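Local coordinates for protein salmonella plasmid virulence: SpvB (Salmonella typhimurium, PDB 6P0X) that forms the N-terminal domain of a secreted virulence toxin that, as a whole, probably transfers ADP-ribose from NAD(+) to an arginine of host actin, at residues Arg205-Tyr210 against Tyr276-Arg281; Leu187-Asp192 against Arg281-Cys286; Arg267-Ser272 against Ile318-Cys323. All blocks are in the same frame, centred on the assembly; numbering follows the deposited sequence.

Interaction 1: Arg205-Tyr210 against Tyr276-Arg281; sequences RSAMRY and YGFEIR. With AKR (acrylic acid), chain D.
M208 starts with CG anti to its backbone N (chi1 179°) and bends at chi2 (60°), which brings SD across I280 CG2; I280 presents this methyl anti to its own backbone N. The two side chains meet at about a right angle, M208 CB lying 3.9 Å from I280 CG2. M208 CG packs over one face of the Y210 ring, toward its rim, and only the CE end leads away, 3.9 Å from CB of an acrylic acid molecule. The methyl of A207 lies 4.1 Å from F278 CE1 and 3.6 Å from the backbone O of E279. One water ties the two backbones together, accepting from M208 N (2.9 Å) and donating to R281 O (2.8 Å). R205 and R281 run side by side in the same direction, their guanidinium planes 74° apart and R205 NH2 4.1 Å from R281 NE. E200 forms a salt bridge with both, which probably lets the two charges lie so close, and S272 also bonds R281. M208 lines two acrylic acid pockets, one shared with R209 and the other with Y276. Around them, strand 209-211 pairs antiparallel with strand 181-188 and strand 280-282 with strand 271-273, while I280 rests on strand 156-159 and F278 on both 156-159 and 165-175.

Interaction 2: Leu187-Asp192 against Arg281-Cys286; sequences LAENGD and RLHRLC
R284 turns two nitrogens end-on to a single backbone oxygen: NH1 and NH2 both donate to D192 O, each at 3.0 Å. NH1 arrives in the carbonyl plane on a lone pair, whereas NH2 is tilted 24° from it. The same NH1 also donates to N190 O (3.0 Å), from above that carbonyl's plane. NE donates almost straight to E189 OE2 (2.6 Å), which lies in the guanidinium plane and accepts on its syn lone pair, in a salt bridge; NH1 adds a weak bond to the same oxygen. With NH2 reaching L265 O as well, the rim of the guanidinium is occupied by acceptors, and its rotation is fixed.

In E189 a chi1 of 178° swings the chain away from its own amide, and a turn at chi2 (69°) brings the carboxylate round to R284. Its OE2 keeps the anti lone pair for N190 N (3.0 Å), while OE1 accepts from H283 N at 2.7 Å, from above the carboxylate plane, and is also bonded to Y210 OH. These partners would favour a charged carboxylate in a buried place. H283 CB sits 3.5 Å above one face of the R284 guanidinium, offset toward the rim, and W264 makes a cation-pi contact with that group. W264 NE1 also bonds N190 OD1, which accepts from D192 N in an Asx turn in the loop whose carbonyls R284 binds.

The loop following strand 181-188 is thus fastened to the chain leaving strand 280-282. E189 pairs through its backbone with M208, just before strand 209-211, while L282 pairs with F271 and H283 with R267 through their backbones.

Interaction 3: Arg267-Ser272 against Ile318-Cys323; sequences RQDPFS and ILTQLC
D269 offers its carboxylate to R267 and T320 at once. R267 takes it side-on with two nitrogens, one to each oxygen, in a salt bridge made of NE to OD1 (2.7 Å) and NH2 to OD2 (3.0 Å). Both oxygens lie close to the guanidinium plane, although NE meets OD1 from well above the plane of the carboxylate. Across the contact both bonds are weak. T320 OG1 donates to D269 OD1 (2.8 Å), and T320 N donates to OD2 (3.0 Å) at a strongly bent angle of 127°. T320 OG1 stands beside its own backbone N (chi1 -67°), and this lets hydroxyl and amide address the two oxygens of one carboxylate. N42 adds a bond to D269 OD2 and another to R267 NH2, while R267 NH1 is held by the backbone oxygens of G43 and R284.

Strands 304-314 and 321-328 form an antiparallel beta hairpin, with Q321 bonded to D314 and C323 to E312 through their backbones. I318 to T320 belong to its connection, and the carboxylate of D269 weakly bonds T320, the residue before the second strand. R267 to P270 lead into strand 271-273, which the segment enters at F271.

The remaining contacts are loose. CB of T320 comes within 4.2 Å of R267 NH2, and D269 CB within 4.1 Å of I318 O. F271 CE1 lies 4.0 Å above one face of the R267 guanidinium, toward its rim. T320 also packs on Y313 of strand 304-314 and on L285, and its backbone bonds that of V47.

How the interactions relate
Interactions 1 and 2 are both buried, share R281 and use strand 280-282; their centres are 10 Å apart. Interaction 1 relies on apolar packing and a bridging water beside the acrylic acid pockets, interaction 2 on a dense set of charged and carbonyl bonds, and Y210 OH joins them by bonding E189 OE1. Interaction 3 lies farther from the chain's centre, with one exposed residue beside its buried carboxylate, and its cross-segment bonds are weak. Its strand 271-273 pairs with strand 280-282 of the other two: S272 OG bonds E279 and R281, while H283 O meets R267 N.

Interaction 1: Arg205-Tyr210 against Tyr276-Arg281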
loop_
_atom_site.group_PDB
_atom_site.type_symbol
_atom_site.label_atom_id
_atom_site.label_comp_id
_atom_site.label_asym_id
_atom_site.label_seq_id
_atom_site.Cartn_x
_atom_site.Cartn_y
_atom_site.Cartn_z
ATOM N N ARG A 205 1.229 -8.671 -16.650
ATOM C CA ARG A 205 0.979 -7.341 -16.123
ATOM C C ARG A 205 0.295 -7.358 -14.761
ATOM O O ARG A 205 -0.146 -6.308 -14.292
ATOM C CB ARG A 205 0.144 -6.552 -17.128
ATOM C CG ARG A 205 -1.114 -7.280 -17.556
ATOM C CD ARG A 205 -1.880 -6.481 -18.585
ATOM N NE ARG A 205 -0.982 -5.878 -19.567
ATOM C CZ ARG A 205 -0.569 -6.488 -20.672
ATOM N NH1 ARG A 205 -0.974 -7.724 -20.944
ATOM N NH2 ARG A 205 0.250 -5.862 -21.507
ATOM N N SER A 206 0.245 -8.503 -14.089
ATOM C CA SER A 206 -0.525 -8.615 -12.858
ATOM C C SER A 206 0.285 -8.300 -11.605
ATOM O O SER A 206 -0.260 -8.384 -10.499
ATOM C CB SER A 206 -1.120 -10.020 -12.740
ATOM O OG SER A 206 -0.111 -10.973 -12.472
ATOM N N ALA A 207 1.560 -7.930 -11.742
ATOM C CA ALA A 207 2.407 -7.774 -10.563
ATOM C C ALA A 207 2.098 -6.497 -9.791
ATOM O O ALA A 207 2.106 -6.505 -8.555
ATOM C CB ALA A 207 3.881 -7.794 -10.967
ATOM N N MET A 208 1.811 -5.403 -10.495
ATOM C CA MET A 208 1.698 -4.101 -9.851
ATOM C C MET A 208 0.530 -4.066 -8.867
ATOM O O MET A 208 -0.499 -4.720 -9.058
ATOM C CB MET A 208 1.542 -3.001 -10.909
ATOM C CG MET A 208 1.382 -1.594 -10.345
ATOM S SD MET A 208 2.796 -1.076 -9.339
ATOM C CE MET A 208 2.226 0.515 -8.737
ATOM N N ARG A 209 0.710 -3.300 -7.794
ATOM C CA ARG A 209 -0.309 -3.094 -6.772
ATOM C C ARG A 209 -0.583 -1.602 -6.655
ATOM O O ARG A 209 0.338 -0.817 -6.408
ATOM C CB ARG A 209 0.144 -3.663 -5.426
ATOM C CG ARG A 209 0.314 -5.170 -5.409
ATOM C CD ARG A 209 -0.973 -5.860 -5.818
ATOM N NE ARG A 209 -0.929 -7.298 -5.571
ATOM C CZ ARG A 209 -0.764 -8.208 -6.523
ATOM N NH1 ARG A 209 -0.615 -7.826 -7.784
ATOM N NH2 ARG A 209 -0.738 -9.497 -6.217
ATOM N N TYR A 210 -1.840 -1.211 -6.843
ATOM C CA TYR A 210 -2.257 0.176 -6.700
ATOM C C TYR A 210 -3.014 0.358 -5.394
ATOM O O TYR A 210 -3.888 -0.447 -5.059
ATOM C CB TYR A 210 -3.157 0.603 -7.860
ATOM C CG TYR A 210 -2.491 0.580 -9.212
ATOM C CD1 TYR A 210 -1.722 1.651 -9.646
ATOM C CD2 TYR A 210 -2.633 -0.514 -10.053
ATOM C CE1 TYR A 210 -1.118 1.635 -10.885
ATOM C CE2 TYR A 210 -2.032 -0.541 -11.289
ATOM C CZ TYR A 210 -1.276 0.535 -11.704
ATOM O OH TYR A 210 -0.675 0.507 -12.941
ATOM N N TYR A 276 13.612 -5.514 -10.111
ATOM C CA TYR A 276 13.377 -6.572 -9.134
ATOM C C TYR A 276 13.523 -7.976 -9.713
ATOM O O TYR A 276 13.347 -8.954 -8.978
ATOM C CB TYR A 276 11.994 -6.426 -8.500
ATOM C CG TYR A 276 11.883 -5.268 -7.535
ATOM C CD1 TYR A 276 12.710 -5.184 -6.420
ATOM C CD2 TYR A 276 10.929 -4.276 -7.720
ATOM C CE1 TYR A 276 12.600 -4.134 -5.526
ATOM C CE2 TYR A 276 10.809 -3.226 -6.835
ATOM C CZ TYR A 276 11.650 -3.156 -5.738
ATOM O OH TYR A 276 11.535 -2.104 -4.854
ATOM N N GLY A 277 13.795 -8.111 -11.005
ATOM C CA GLY A 277 13.948 -9.419 -11.604
ATOM C C GLY A 277 12.711 -9.969 -12.275
ATOM O O GLY A 277 12.748 -11.104 -12.765
ATOM N N PHE A 278 11.613 -9.217 -12.280
ATOM C CA PHE A 278 10.409 -9.584 -13.012
ATOM C C PHE A 278 9.745 -8.302 -13.493
ATOM O O PHE A 278 10.038 -7.208 -13.002
ATOM C CB PHE A 278 9.451 -10.427 -12.156
ATOM C CG PHE A 278 9.088 -9.795 -10.837
ATOM C CD1 PHE A 278 7.993 -8.951 -10.730
ATOM C CD2 PHE A 278 9.835 -10.059 -9.698
ATOM C CE1 PHE A 278 7.656 -8.370 -9.514
ATOM C CE2 PHE A 278 9.501 -9.486 -8.477
ATOM C CZ PHE A 278 8.409 -8.640 -8.386
ATOM N N GLU A 279 8.839 -8.447 -14.455
ATOM C CA GLU A 279 8.199 -7.290 -15.064
ATOM C C GLU A 279 7.130 -6.723 -14.140
ATOM O O GLU A 279 6.335 -7.463 -13.550
ATOM C CB GLU A 279 7.587 -7.661 -16.419
ATOM C CG GLU A 279 6.811 -6.529 -17.097
ATOM C CD GLU A 279 6.594 -6.755 -18.593
ATOM O OE1 GLU A 279 6.241 -5.783 -19.302
ATOM O OE2 GLU A 279 6.755 -7.905 -19.060
ATOM N N ILE A 280 7.127 -5.401 -14.006
ATOM C CA ILE A 280 6.080 -4.671 -13.303
ATOM C C ILE A 280 5.589 -3.606 -14.273
ATOM O O ILE A 280 6.275 -2.607 -14.499
ATOM C CB ILE A 280 6.575 -4.042 -11.996
ATOM C CG1 ILE A 280 7.125 -5.121 -11.061
ATOM C CG2 ILE A 280 5.460 -3.259 -11.328
ATOM C CD1 ILE A 280 7.630 -4.567 -9.740
ATOM N N ARG A 281 4.416 -3.818 -14.860
ATOM C CA ARG A 281 3.879 -2.917 -15.870
ATOM C C ARG A 281 2.784 -2.054 -15.258
ATOM O O ARG A 281 1.979 -2.534 -14.453
ATOM C CB ARG A 281 3.332 -3.708 -17.061
ATOM C CG ARG A 281 2.916 -2.860 -18.250
ATOM C CD ARG A 281 3.089 -3.633 -19.553
ATOM N NE ARG A 281 2.833 -2.815 -20.739
ATOM C CZ ARG A 281 3.707 -1.963 -21.269
ATOM N NH1 ARG A 281 4.903 -1.798 -20.714
ATOM N NH2 ARG A 281 3.384 -1.270 -22.353
HETATM C CA AKR D . 1.606 0.817 -3.897
HETATM C CB AKR D . 2.462 0.410 -4.805
HETATM C C AKR D . 1.899 2.083 -3.096
HETATM O O AKR D . 2.783 2.073 -2.194
HETATM O OXT AKR D . 1.255 3.136 -3.343
HETATM O O HOH W 1 2.050 -5.108 -13.399
#

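Interaction 2: Leu187-Asp192 against Arg281-Cys286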
loop_
_atom_site.group_PDB
_atom_site.type_symbol
_atom_site.label_atom_id
_atom_site.label_comp_id
_atom_site.label_asym_id
_atom_site.label_seq_id
_atom_site.Cartn_x
_atom_site.Cartn_y
_atom_site.Cartn_z
ATOM N N LEU A 187 -5.260 -2.957 -5.299
ATOM C CA LEU A 187 -5.774 -3.609 -6.495
ATOM C C LEU A 187 -4.617 -4.089 -7.360
ATOM O O LEU A 187 -3.651 -3.350 -7.577
ATOM C CB LEU A 187 -6.661 -2.657 -7.296
ATOM C CG LEU A 187 -7.988 -2.272 -6.649
ATOM C CD1 LEU A 187 -8.645 -1.143 -7.428
ATOM C CD2 LEU A 187 -8.902 -3.487 -6.568
ATOM N N ALA A 188 -4.721 -5.320 -7.852
ATOM C CA ALA A 188 -3.730 -5.864 -8.767
ATOM C C ALA A 188 -3.967 -5.347 -10.180
ATOM O O ALA A 188 -5.108 -5.261 -10.643
ATOM C CB ALA A 188 -3.779 -7.390 -8.757
ATOM N N GLU A 189 -2.880 -5.012 -10.868
ATOM C CA GLU A 189 -2.983 -4.583 -12.256
ATOM C C GLU A 189 -3.507 -5.726 -13.121
ATOM O O GLU A 189 -3.270 -6.905 -12.846
ATOM C CB GLU A 189 -1.619 -4.101 -12.759
ATOM C CG GLU A 189 -1.581 -3.675 -14.225
ATOM C CD GLU A 189 -2.345 -2.401 -14.502
ATOM O OE1 GLU A 189 -1.712 -1.324 -14.527
ATOM O OE2 GLU A 189 -3.576 -2.477 -14.701
ATOM N N ASN A 190 -4.250 -5.375 -14.165
ATOM C CA ASN A 190 -4.792 -6.363 -15.090
ATOM C C ASN A 190 -4.782 -5.755 -16.489
ATOM O O ASN A 190 -4.132 -4.735 -16.744
ATOM C CB ASN A 190 -6.185 -6.822 -14.629
ATOM C CG ASN A 190 -7.171 -5.676 -14.490
ATOM O OD1 ASN A 190 -7.182 -4.743 -15.290
ATOM N ND2 ASN A 190 -8.011 -5.746 -13.465
ATOM N N GLY A 191 -5.520 -6.370 -17.412
ATOM C CA GLY A 191 -5.514 -5.921 -18.791
ATOM C C GLY A 191 -6.779 -5.216 -19.238
ATOM O O GLY A 191 -7.012 -5.068 -20.441
ATOM N N ASP A 192 -7.592 -4.763 -18.284
ATOM C CA ASP A 192 -8.828 -4.065 -18.619
ATOM C C ASP A 192 -8.543 -2.858 -19.502
ATOM O O ASP A 192 -7.679 -2.033 -19.189
ATOM C CB ASP A 192 -9.553 -3.620 -17.349
ATOM C CG ASP A 192 -9.992 -4.783 -16.488
ATOM O OD1 ASP A 192 -9.891 -5.939 -16.948
ATOM O OD2 ASP A 192 -10.443 -4.538 -15.348
ATOM N N ARG A 281 4.416 -3.818 -14.860
ATOM C CA ARG A 281 3.879 -2.917 -15.870
ATOM C C ARG A 281 2.784 -2.054 -15.258
ATOM O O ARG A 281 1.979 -2.534 -14.453
ATOM C CB ARG A 281 3.332 -3.708 -17.061
ATOM C CG ARG A 281 2.916 -2.860 -18.250
ATOM C CD ARG A 281 3.089 -3.633 -19.553
ATOM N NE ARG A 281 2.833 -2.815 -20.739
ATOM C CZ ARG A 281 3.707 -1.963 -21.269
ATOM N NH1 ARG A 281 4.903 -1.798 -20.714
ATOM N NH2 ARG A 281 3.384 -1.270 -22.353
ATOM N N LEU A 282 2.761 -0.775 -15.632
ATOM C CA LEU A 282 1.781 0.175 -15.113
ATOM C C LEU A 282 0.900 0.667 -16.251
ATOM O O LEU A 282 1.395 1.258 -17.217
ATOM C CB LEU A 282 2.459 1.356 -14.415
ATOM C CG LEU A 282 2.870 1.136 -12.957
ATOM C CD1 LEU A 282 4.186 0.373 -12.878
ATOM C CD2 LEU A 282 2.958 2.460 -12.210
ATOM N N HIS A 283 -0.406 0.432 -16.128
ATOM C CA HIS A 283 -1.384 0.899 -17.098
ATOM C C HIS A 283 -2.311 1.964 -16.535
ATOM O O HIS A 283 -3.131 2.507 -17.281
ATOM C CB HIS A 283 -2.233 -0.273 -17.611
ATOM C CG HIS A 283 -1.502 -1.210 -18.521
ATOM N ND1 HIS A 283 -1.134 -0.866 -19.804
ATOM C CD2 HIS A 283 -1.091 -2.488 -18.341
ATOM C CE1 HIS A 283 -0.520 -1.889 -20.374
ATOM N NE2 HIS A 283 -0.479 -2.886 -19.507
ATOM N N ARG A 284 -2.211 2.277 -15.247
ATOM C CA ARG A 284 -3.227 3.068 -14.572
ATOM C C ARG A 284 -2.669 4.405 -14.106
ATOM O O ARG A 284 -1.470 4.545 -13.833
ATOM C CB ARG A 284 -3.810 2.308 -13.368
ATOM C CG ARG A 284 -4.235 0.878 -13.677
ATOM C CD ARG A 284 -5.092 0.797 -14.934
ATOM N NE ARG A 284 -5.081 -0.551 -15.500
ATOM C CZ ARG A 284 -5.761 -0.919 -16.582
ATOM N NH1 ARG A 284 -5.681 -2.169 -17.022
ATOM N NH2 ARG A 284 -6.524 -0.044 -17.224
ATOM N N LEU A 285 -3.568 5.384 -14.026
ATOM C CA LEU A 285 -3.314 6.690 -13.436
ATOM C C LEU A 285 -4.414 6.967 -12.430
ATOM O O LEU A 285 -5.598 6.795 -12.741
ATOM C CB LEU A 285 -3.305 7.804 -14.485
ATOM C CG LEU A 285 -2.070 8.038 -15.341
ATOM C CD1 LEU A 285 -2.477 8.813 -16.582
ATOM C CD2 LEU A 285 -1.020 8.800 -14.549
ATOM N N CYS A 286 -4.033 7.390 -11.231
ATOM C CA CYS A 286 -5.038 7.787 -10.256
ATOM C C CYS A 286 -5.688 9.087 -10.713
ATOM O O CYS A 286 -5.019 10.118 -10.839
ATOM C CB CYS A 286 -4.427 7.945 -8.868
ATOM S SG CYS A 286 -5.615 8.563 -7.648
#

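Interaction 3: Arg267-Ser272 against Ile318-Cys323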
loop_
_atom_site.group_PDB
_atom_site.type_symbol
_atom_site.label_atom_id
_atom_site.label_comp_id
_atom_site.label_asym_id
_atom_site.label_seq_id
_atom_site.Cartn_x
_atom_site.Cartn_y
_atom_site.Cartn_z
ATOM N N ARG A 267 -3.857 4.114 -19.453
ATOM C CA ARG A 267 -3.136 5.347 -19.719
ATOM C C ARG A 267 -2.475 5.306 -21.092
ATOM O O ARG A 267 -2.278 4.246 -21.692
ATOM C CB ARG A 267 -2.078 5.599 -18.644
ATOM C CG ARG A 267 -1.032 4.507 -18.542
ATOM C CD ARG A 267 -0.231 4.626 -17.253
ATOM N NE ARG A 267 0.628 5.806 -17.240
ATOM C CZ ARG A 267 1.217 6.286 -16.150
ATOM N NH1 ARG A 267 1.025 5.691 -14.977
ATOM N NH2 ARG A 267 1.990 7.361 -16.230
ATOM N N GLN A 268 -2.124 6.492 -21.584
ATOM C CA GLN A 268 -1.486 6.611 -22.886
ATOM C C GLN A 268 0.003 6.310 -22.842
ATOM O O GLN A 268 0.595 6.043 -23.893
ATOM C CB GLN A 268 -1.698 8.016 -23.451
ATOM C CG GLN A 268 -3.116 8.298 -23.887
ATOM C CD GLN A 268 -3.275 9.696 -24.445
ATOM O OE1 GLN A 268 -2.438 10.168 -25.213
ATOM N NE2 GLN A 268 -4.353 10.366 -24.062
ATOM N N ASP A 269 0.619 6.341 -21.661
ATOM C CA ASP A 269 2.065 6.180 -21.514
ATOM C C ASP A 269 2.407 5.001 -20.603
ATOM O O ASP A 269 3.066 5.173 -19.570
ATOM C CB ASP A 269 2.691 7.470 -20.987
ATOM C CG ASP A 269 2.169 7.862 -19.607
ATOM O OD1 ASP A 269 0.992 7.572 -19.294
ATOM O OD2 ASP A 269 2.953 8.445 -18.829
ATOM N N PRO A 270 2.008 3.784 -20.966
ATOM C CA PRO A 270 2.336 2.636 -20.117
ATOM C C PRO A 270 3.825 2.335 -20.170
ATOM O O PRO A 270 4.503 2.596 -21.167
ATOM C CB PRO A 270 1.510 1.497 -20.722
ATOM C CG PRO A 270 1.368 1.865 -22.158
ATOM C CD PRO A 270 1.462 3.364 -22.270
ATOM N N PHE A 271 4.338 1.784 -19.073
ATOM C CA PHE A 271 5.756 1.464 -18.994
ATOM C C PHE A 271 5.956 0.290 -18.049
ATOM O O PHE A 271 5.076 -0.057 -17.257
ATOM C CB PHE A 271 6.588 2.671 -18.537
ATOM C CG PHE A 271 6.277 3.130 -17.141
ATOM C CD1 PHE A 271 5.224 4.000 -16.902
ATOM C CD2 PHE A 271 7.043 2.699 -16.066
ATOM C CE1 PHE A 271 4.937 4.425 -15.618
ATOM C CE2 PHE A 271 6.762 3.123 -14.779
ATOM C CZ PHE A 271 5.705 3.987 -14.555
ATOM N N SER A 272 7.144 -0.308 -18.129
ATOM C CA SER A 272 7.480 -1.468 -17.321
ATOM C C SER A 272 8.775 -1.230 -16.555
ATOM O O SER A 272 9.685 -0.548 -17.033
ATOM C CB SER A 272 7.614 -2.721 -18.193
ATOM O OG SER A 272 6.351 -3.126 -18.688
ATOM N N ILE A 318 4.093 9.979 -24.678
ATOM C CA ILE A 318 5.459 10.109 -24.174
ATOM C C ILE A 318 5.477 10.186 -22.651
ATOM O O ILE A 318 6.182 9.419 -21.987
ATOM C CB ILE A 318 6.152 11.327 -24.812
ATOM C CG1 ILE A 318 6.196 11.171 -26.330
ATOM C CG2 ILE A 318 7.557 11.496 -24.257
ATOM C CD1 ILE A 318 6.700 12.397 -27.055
ATOM N N LEU A 319 4.710 11.107 -22.073
ATOM C CA LEU A 319 4.671 11.272 -20.628
ATOM C C LEU A 319 3.319 11.844 -20.234
ATOM O O LEU A 319 2.703 12.607 -20.983
ATOM C CB LEU A 319 5.779 12.203 -20.115
ATOM C CG LEU A 319 5.326 13.648 -19.843
ATOM C CD1 LEU A 319 5.694 14.101 -18.441
ATOM C CD2 LEU A 319 5.864 14.623 -20.877
ATOM N N THR A 320 2.849 11.442 -19.063
ATOM C CA THR A 320 1.679 12.047 -18.448
ATOM C C THR A 320 2.135 12.951 -17.312
ATOM O O THR A 320 2.909 12.525 -16.449
ATOM C CB THR A 320 0.715 10.980 -17.934
ATOM O OG1 THR A 320 0.170 10.265 -19.050
ATOM C CG2 THR A 320 -0.412 11.632 -17.165
ATOM N N GLN A 321 1.655 14.192 -17.314
ATOM C CA GLN A 321 2.027 15.175 -16.305
ATOM C C GLN A 321 0.770 15.751 -15.674
ATOM O O GLN A 321 -0.153 16.165 -16.385
ATOM C CB GLN A 321 2.867 16.302 -16.917
ATOM C CG GLN A 321 3.424 17.283 -15.898
ATOM C CD GLN A 321 4.540 16.683 -15.068
ATOM O OE1 GLN A 321 5.419 16.001 -15.594
ATOM N NE2 GLN A 321 4.508 16.927 -13.763
ATOM N N LEU A 322 0.742 15.792 -14.345
ATOM C CA LEU A 322 -0.375 16.412 -13.648
ATOM C C LEU A 322 -0.369 17.911 -13.910
ATOM O O LEU A 322 0.661 18.575 -13.756
ATOM C CB LEU A 322 -0.293 16.145 -12.146
ATOM C CG LEU A 322 -1.382 16.839 -11.323
ATOM C CD1 LEU A 322 -2.651 15.998 -11.318
ATOM C CD2 LEU A 322 -0.917 17.131 -9.902
ATOM N N CYS A 323 -1.512 18.446 -14.310
ATOM C CA CYS A 323 -1.597 19.863 -14.611
ATOM C C CYS A 323 -2.531 20.631 -13.692
ATOM O O CYS A 323 -2.344 21.841 -13.531
ATOM C CB CYS A 323 -2.024 20.079 -16.074
ATOM S SG CYS A 323 -3.659 19.449 -16.498
#